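Local coordinates for protein iron-containing superoxide dismutase B2 (PDB 3ESF) that probably converts superoxide radicals into hydrogen peroxide and oxygen at a bound iron ion, as an iron/manganese-family superoxide dismutase, at residues Asp13-Ala17 with Lys18-Lys22; Gly89-Gly93 with Lys94-Ala98. The protein carries 1 engineered substitution. All coordinates share one frame; numbering follows the deposited sequence.

Interaction 1 of 2, residues Asp13-Ala17 with Lys18-Lys22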
ATOM      1  N   ASP A  13       1.362  -0.253  24.551  1.00 20.60           N
ATOM      2  CA  ASP A  13       2.810  -0.486  24.697  1.00 20.68           C
ATOM      3  C   ASP A  13       3.166  -1.959  24.826  1.00 20.27           C
ATOM      4  O   ASP A  13       4.301  -2.285  25.131  1.00 20.75           O
ATOM      5  CB  ASP A  13       3.356   0.281  25.904  1.00 21.00           C
ATOM      6  CG  ASP A  13       2.820  -0.248  27.236  1.00 22.63           C
ATOM      7  OD1 ASP A  13       1.945  -1.153  27.254  1.00 24.82           O
ATOM      8  OD2 ASP A  13       3.265   0.264  28.279  1.00 24.66           O
ATOM      9  N   GLY A  14       2.203  -2.842  24.587  1.00 19.91           N
ATOM     10  CA  GLY A  14       2.356  -4.273  24.863  1.00 19.74           C
ATOM     11  C   GLY A  14       3.458  -4.996  24.111  1.00 19.33           C
ATOM     12  O   GLY A  14       4.042  -5.965  24.620  1.00 18.43           O
ATOM     13  N   LEU A  15       3.764  -4.512  22.904  1.00 19.44           N
ATOM     14  CA  LEU A  15       4.776  -5.155  22.060  1.00 19.36           C
ATOM     15  C   LEU A  15       6.087  -4.347  21.975  1.00 20.09           C
ATOM     16  O   LEU A  15       7.005  -4.730  21.221  1.00 19.79           O
ATOM     17  CB  LEU A  15       4.215  -5.441  20.645  1.00 19.10           C
ATOM     18  CG  LEU A  15       2.948  -6.313  20.503  1.00 19.55           C
ATOM     19  CD1 LEU A  15       2.699  -6.744  19.093  1.00 19.89           C
ATOM     20  CD2 LEU A  15       3.028  -7.538  21.365  1.00 19.06           C
ATOM     21  N   ALA A  16       6.169  -3.245  22.731  1.00 20.50           N
ATOM     22  CA  ALA A  16       7.348  -2.371  22.717  1.00 21.22           C
ATOM     23  C   ALA A  16       8.658  -3.120  23.064  1.00 21.54           C
ATOM     24  O   ALA A  16       9.674  -2.939  22.389  1.00 22.28           O
ATOM     25  CB  ALA A  16       7.152  -1.176  23.607  1.00 21.08           C
ATOM     26  N   ALA A  17       8.609  -3.976  24.080  1.00 21.31           N
ATOM     27  CA  ALA A  17       9.747  -4.821  24.492  1.00 21.23           C
ATOM     28  C   ALA A  17      10.216  -5.812  23.417  1.00 21.35           C
ATOM     29  O   ALA A  17      11.319  -6.316  23.490  1.00 21.42           O
ATOM     30  CB  ALA A  17       9.368  -5.576  25.721  1.00 21.40           C
ATOM     31  N   LYS A  18       9.348  -6.121  22.452  1.00 21.79           N
ATOM     32  CA  LYS A  18       9.666  -7.075  21.373  1.00 22.27           C
ATOM     33  C   LYS A  18       9.714  -6.490  19.955  1.00 21.88           C
ATOM     34  O   LYS A  18       9.785  -7.221  18.964  1.00 22.29           O
ATOM     35  CB  LYS A  18       8.741  -8.296  21.411  1.00 23.28           C
ATOM     36  CG  LYS A  18       9.420  -9.534  22.037  1.00 24.93           C
ATOM     37  CD  LYS A  18       8.429 -10.449  22.718  1.00 28.06           C
ATOM     38  CE  LYS A  18       9.108 -11.704  23.282  1.00 27.70           C
ATOM     39  NZ  LYS A  18       9.321 -12.658  22.146  1.00 30.76           N
ATOM     40  N   GLY A  19       9.665  -5.173  19.843  1.00 21.49           N
ATOM     41  CA  GLY A  19       9.941  -4.546  18.557  1.00 21.01           C
ATOM     42  C   GLY A  19       8.779  -3.906  17.829  1.00 21.05           C
ATOM     43  O   GLY A  19       8.905  -3.544  16.664  1.00 21.22           O
ATOM     44  N   ILE A  20       7.637  -3.746  18.498  1.00 20.90           N
ATOM     45  CA  ILE A  20       6.560  -2.934  17.914  1.00 20.58           C
ATOM     46  C   ILE A  20       6.190  -1.845  18.929  1.00 19.95           C
ATOM     47  O   ILE A  20       5.593  -2.126  19.946  1.00 20.43           O
ATOM     48  CB  ILE A  20       5.329  -3.785  17.381  1.00 20.34           C
ATOM     49  CG1 ILE A  20       5.780  -4.874  16.389  1.00 21.33           C
ATOM     50  CG2 ILE A  20       4.343  -2.890  16.659  1.00 21.09           C
ATOM     51  CD1 ILE A  20       4.681  -5.775  15.790  1.00 19.77           C
ATOM     52  N   SER A  21       6.555  -0.603  18.637  1.00 19.69           N
ATOM     53  CA  SER A  21       6.531   0.462  19.636  1.00 19.50           C
ATOM     54  C   SER A  21       5.116   0.930  19.971  1.00 19.54           C
ATOM     55  O   SER A  21       4.158   0.754  19.187  1.00 19.36           O
ATOM     56  CB  SER A  21       7.362   1.654  19.140  1.00 19.62           C
ATOM     57  OG  SER A  21       6.684   2.357  18.096  1.00 18.80           O
ATOM     58  N   LYS A  22       5.004   1.572  21.125  1.00 19.34           N
ATOM     59  CA  LYS A  22       3.790   2.225  21.522  1.00 19.29           C
ATOM     60  C   LYS A  22       3.275   3.167  20.421  1.00 19.54           C
ATOM     61  O   LYS A  22       2.094   3.124  20.099  1.00 18.77           O
ATOM     62  CB  LYS A  22       4.011   2.973  22.844  1.00 19.55           C
ATOM     63  CG  LYS A  22       2.744   3.370  23.543  1.00 19.55           C
ATOM     64  CD  LYS A  22       3.048   4.305  24.712  1.00 20.49           C
ATOM     65  CE  LYS A  22       1.851   5.205  24.997  1.00 22.02           C
ATOM     66  NZ  LYS A  22       1.891   5.765  26.383  1.00 22.28           N
TER
HETATM   67  O   HOH W   1       3.595  -1.991  21.682  1.00 10.96           O

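Interaction 2 of 2, residues Gly89-Gly93 with Lys94-Ala98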
ATOM      1  N   GLY A  89       9.042 -17.999  18.957  1.00 20.61           N
ATOM      2  CA  GLY A  89       9.453 -19.409  19.002  1.00 20.75           C
ATOM      3  C   GLY A  89       8.588 -20.254  18.081  1.00 20.80           C
ATOM      4  O   GLY A  89       8.039 -19.758  17.090  1.00 20.74           O
ATOM      5  N   GLU A  90       8.458 -21.530  18.410  1.00 21.21           N
ATOM      6  CA  GLU A  90       7.672 -22.464  17.599  1.00 21.44           C
ATOM      7  C   GLU A  90       6.432 -22.945  18.370  1.00 21.41           C
ATOM      8  O   GLU A  90       6.416 -22.924  19.620  1.00 21.73           O
ATOM      9  CB  GLU A  90       8.521 -23.679  17.184  1.00 21.92           C
ATOM     10  CG  GLU A  90       9.780 -23.434  16.351  1.00 21.61           C
ATOM     11  CD  GLU A  90      10.428 -24.768  15.909  1.00 22.31           C
ATOM     12  OE1 GLU A  90       9.706 -25.793  15.819  1.00 22.43           O
ATOM     13  OE2 GLU A  90      11.652 -24.804  15.655  1.00 24.45           O
ATOM     14  N   PRO A  91       5.390 -23.391  17.641  1.00 21.12           N
ATOM     15  CA  PRO A  91       4.244 -23.951  18.371  1.00 21.10           C
ATOM     16  C   PRO A  91       4.514 -25.376  18.845  1.00 21.62           C
ATOM     17  O   PRO A  91       5.528 -25.973  18.478  1.00 21.13           O
ATOM     18  CB  PRO A  91       3.116 -23.918  17.331  1.00 20.92           C
ATOM     19  CG  PRO A  91       3.823 -23.998  16.012  1.00 21.45           C
ATOM     20  CD  PRO A  91       5.195 -23.425  16.183  1.00 20.63           C
ATOM     21  N   SER A  92       3.607 -25.909  19.658  1.00 22.72           N
ATOM     22  CA  SER A  92       3.685 -27.289  20.114  1.00 23.72           C
ATOM     23  C   SER A  92       2.331 -27.993  19.944  1.00 23.69           C
ATOM     24  O   SER A  92       1.377 -27.411  19.451  1.00 24.37           O
ATOM     25  CB  SER A  92       4.161 -27.344  21.567  1.00 24.39           C
ATOM     26  OG  SER A  92       3.310 -26.563  22.380  1.00 26.51           O
ATOM     27  N   GLY A  93       2.264 -29.260  20.323  1.00 24.25           N
ATOM     28  CA  GLY A  93       1.011 -30.009  20.247  1.00 24.63           C
ATOM     29  C   GLY A  93       0.447 -30.158  18.845  1.00 24.76           C
ATOM     30  O   GLY A  93       1.189 -30.411  17.880  1.00 24.61           O
ATOM     31  N   LYS A  94      -0.873 -29.987  18.758  1.00 24.89           N
ATOM     32  CA  LYS A  94      -1.667 -30.271  17.552  1.00 24.50           C
ATOM     33  C   LYS A  94      -1.277 -29.442  16.360  1.00 23.63           C
ATOM     34  O   LYS A  94      -1.166 -29.961  15.243  1.00 23.66           O
ATOM     35  CB  LYS A  94      -3.141 -30.033  17.855  1.00 24.88           C
ATOM     36  CG  LYS A  94      -3.729 -31.077  18.754  1.00 25.50           C
ATOM     37  CD  LYS A  94      -4.836 -30.486  19.607  1.00 27.97           C
ATOM     38  CE  LYS A  94      -5.434 -31.537  20.514  1.00 29.29           C
ATOM     39  NZ  LYS A  94      -6.360 -32.414  19.752  1.00 30.52           N
ATOM     40  N   LEU A  95      -1.106 -28.144  16.589  1.00 22.54           N
ATOM     41  CA  LEU A  95      -0.716 -27.249  15.540  1.00 21.82           C
ATOM     42  C   LEU A  95       0.684 -27.533  14.969  1.00 21.22           C
ATOM     43  O   LEU A  95       0.888 -27.447  13.758  1.00 20.85           O
ATOM     44  CB  LEU A  95      -0.827 -25.786  16.014  1.00 22.12           C
ATOM     45  CG  LEU A  95      -0.618 -24.789  14.895  1.00 22.37           C
ATOM     46  CD1 LEU A  95      -1.662 -25.016  13.794  1.00 22.35           C
ATOM     47  CD2 LEU A  95      -0.634 -23.349  15.428  1.00 22.39           C
ATOM     48  N   ALA A  96       1.632 -27.871  15.843  1.00 20.28           N
ATOM     49  CA  ALA A  96       3.015 -28.113  15.444  1.00 20.06           C
ATOM     50  C   ALA A  96       3.090 -29.342  14.559  1.00 19.93           C
ATOM     51  O   ALA A  96       3.820 -29.354  13.568  1.00 20.03           O
ATOM     52  CB  ALA A  96       3.904 -28.284  16.671  1.00 19.60           C
ATOM     53  N   GLU A  97       2.322 -30.366  14.918  1.00 19.50           N
ATOM     54  CA  GLU A  97       2.226 -31.575  14.127  1.00 19.89           C
ATOM     55  C   GLU A  97       1.559 -31.311  12.774  1.00 18.92           C
ATOM     56  O   GLU A  97       1.999 -31.834  11.750  1.00 18.26           O
ATOM     57  CB  GLU A  97       1.456 -32.639  14.907  1.00 20.35           C
ATOM     58  CG  GLU A  97       1.992 -34.040  14.738  1.00 24.14           C
ATOM     59  CD  GLU A  97       3.500 -34.123  14.954  1.00 28.21           C
ATOM     60  OE1 GLU A  97       4.217 -34.336  13.953  1.00 29.95           O
ATOM     61  OE2 GLU A  97       3.964 -33.957  16.111  1.00 30.49           O
ATOM     62  N   ALA A  98       0.503 -30.500  12.784  1.00 18.23           N
ATOM     63  CA  ALA A  98      -0.226 -30.165  11.567  1.00 17.65           C
ATOM     64  C   ALA A  98       0.658 -29.359  10.595  1.00 17.26           C
ATOM     65  O   ALA A  98       0.576 -29.547   9.389  1.00 17.00           O
ATOM     66  CB  ALA A  98      -1.487 -29.419  11.906  1.00 17.62           C
TER

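Interaction 1 of 2, residues Asp13-Ala17 with Lys18-Lys22
D13 meets K22 through aliphatic carbon alone: CB of D13 lies 3.9 Å from CG of K22, with OD2 and NZ 6.0 Å apart, too far for a salt bridge. K22 CG is opposite its backbone N (chi1 -164°); CB and CG touch D13, and the extended chain then leads away from it. From D13 a type I turn leads to A16, and a water bridges L15 N and I20 O. L15 O takes two backbone donors on opposite faces of its carbonyl plane: I20 N at 3.0 Å, nearly straight at 168°, and K18 N, more bent at 143°. With the weak bond from G19 N to A16 O, this makes a Schellman motif, with G19 at the positive-phi position. L15 and I20 lie side by side, CB to CB 3.8 Å, and both also pack on M83. NZ of K18 reaches N184 O, while S21 OG, also bonded to D170 OD1, caps Q24 N at the start of helix 22-45, which carries the iron ligand H28. Both N and O of L15 and I20 thus find partners within the turn or through the water, and the apolar pair faces inward, the I20 side chain about 7 Å from that of H28.

Interaction 2 of 2, residues Gly89-Gly93 with Lys94-Ala98
The puckered pyrrolidine ring of P91 has the methyl group of A96 beneath one face, CB of A96 lying 4.3 Å from CG of P91. At the ring's margin sits a leucine methyl, CD2 of L95, 4.2 Å from CB of P91. Nothing polar takes part: the ring simply lies against A96 and L95. L95 delivers its methyl with CG opposite the backbone N (chi1 -172°). Around this pair, P91 also touches W188 and F106, and L95 packs on A191 and F195, so that helices 188-196 and 106-119 both border the contact. The flat group on the other side of the turn is the peptide carbonyl of G93. E97 N donates to G93 O in the plane of that carbonyl, at 3.2 Å and with an N-H...O angle of 162°, and the C=O points nearly at the donor. This is an i to i+4 bond of the opening turn, followed by the one from A98 N to K94 O. Here the loop after helix 64-81 runs into helix 93-103, the first helix within the C-terminal domain of the iron/manganese dismutase fold. The chain enters extended through P91 and S92, then swings at G93 in a backbone conformation (phi 62°) that glycine takes up readily. That bend lays the incoming extended chain against A96: its CB is 3.4 Å from P91 O and 3.6 Å from CA of S92, a snug fit for so small a side chain. On the outer side, CB of E97 comes 3.7 Å from G93 O, and the carboxylate of E97 forms a salt bridge with R100, further along the helix. Ahead of the ring, G89 O accepts a hydrogen bond from W188 NE1.

How the interactions relate
Interaction 1 lies just ahead of helix 22-45, while interaction 2 spans the entry and first turns of helix 93-103. Both are short-range and partly buried, with more exposed residues than buried ones, and they follow each other in the chain without touching: their nearest atoms are about 6 Å apart and their centres 25 Å. Interaction 1 belongs to the alpha-hairpin domain, near the metal, since helix 22-45 carries the iron ligand H28; interaction 2 belongs to the C-terminal domain, away from the metal. Backbone hydrogen bonds and a bridging water dominate residues 13-22, with one buried apolar pair, whereas residues 89-98 rely on a proline laid against the helix and a single bond across. Glycine with positive phi turns the chain in each.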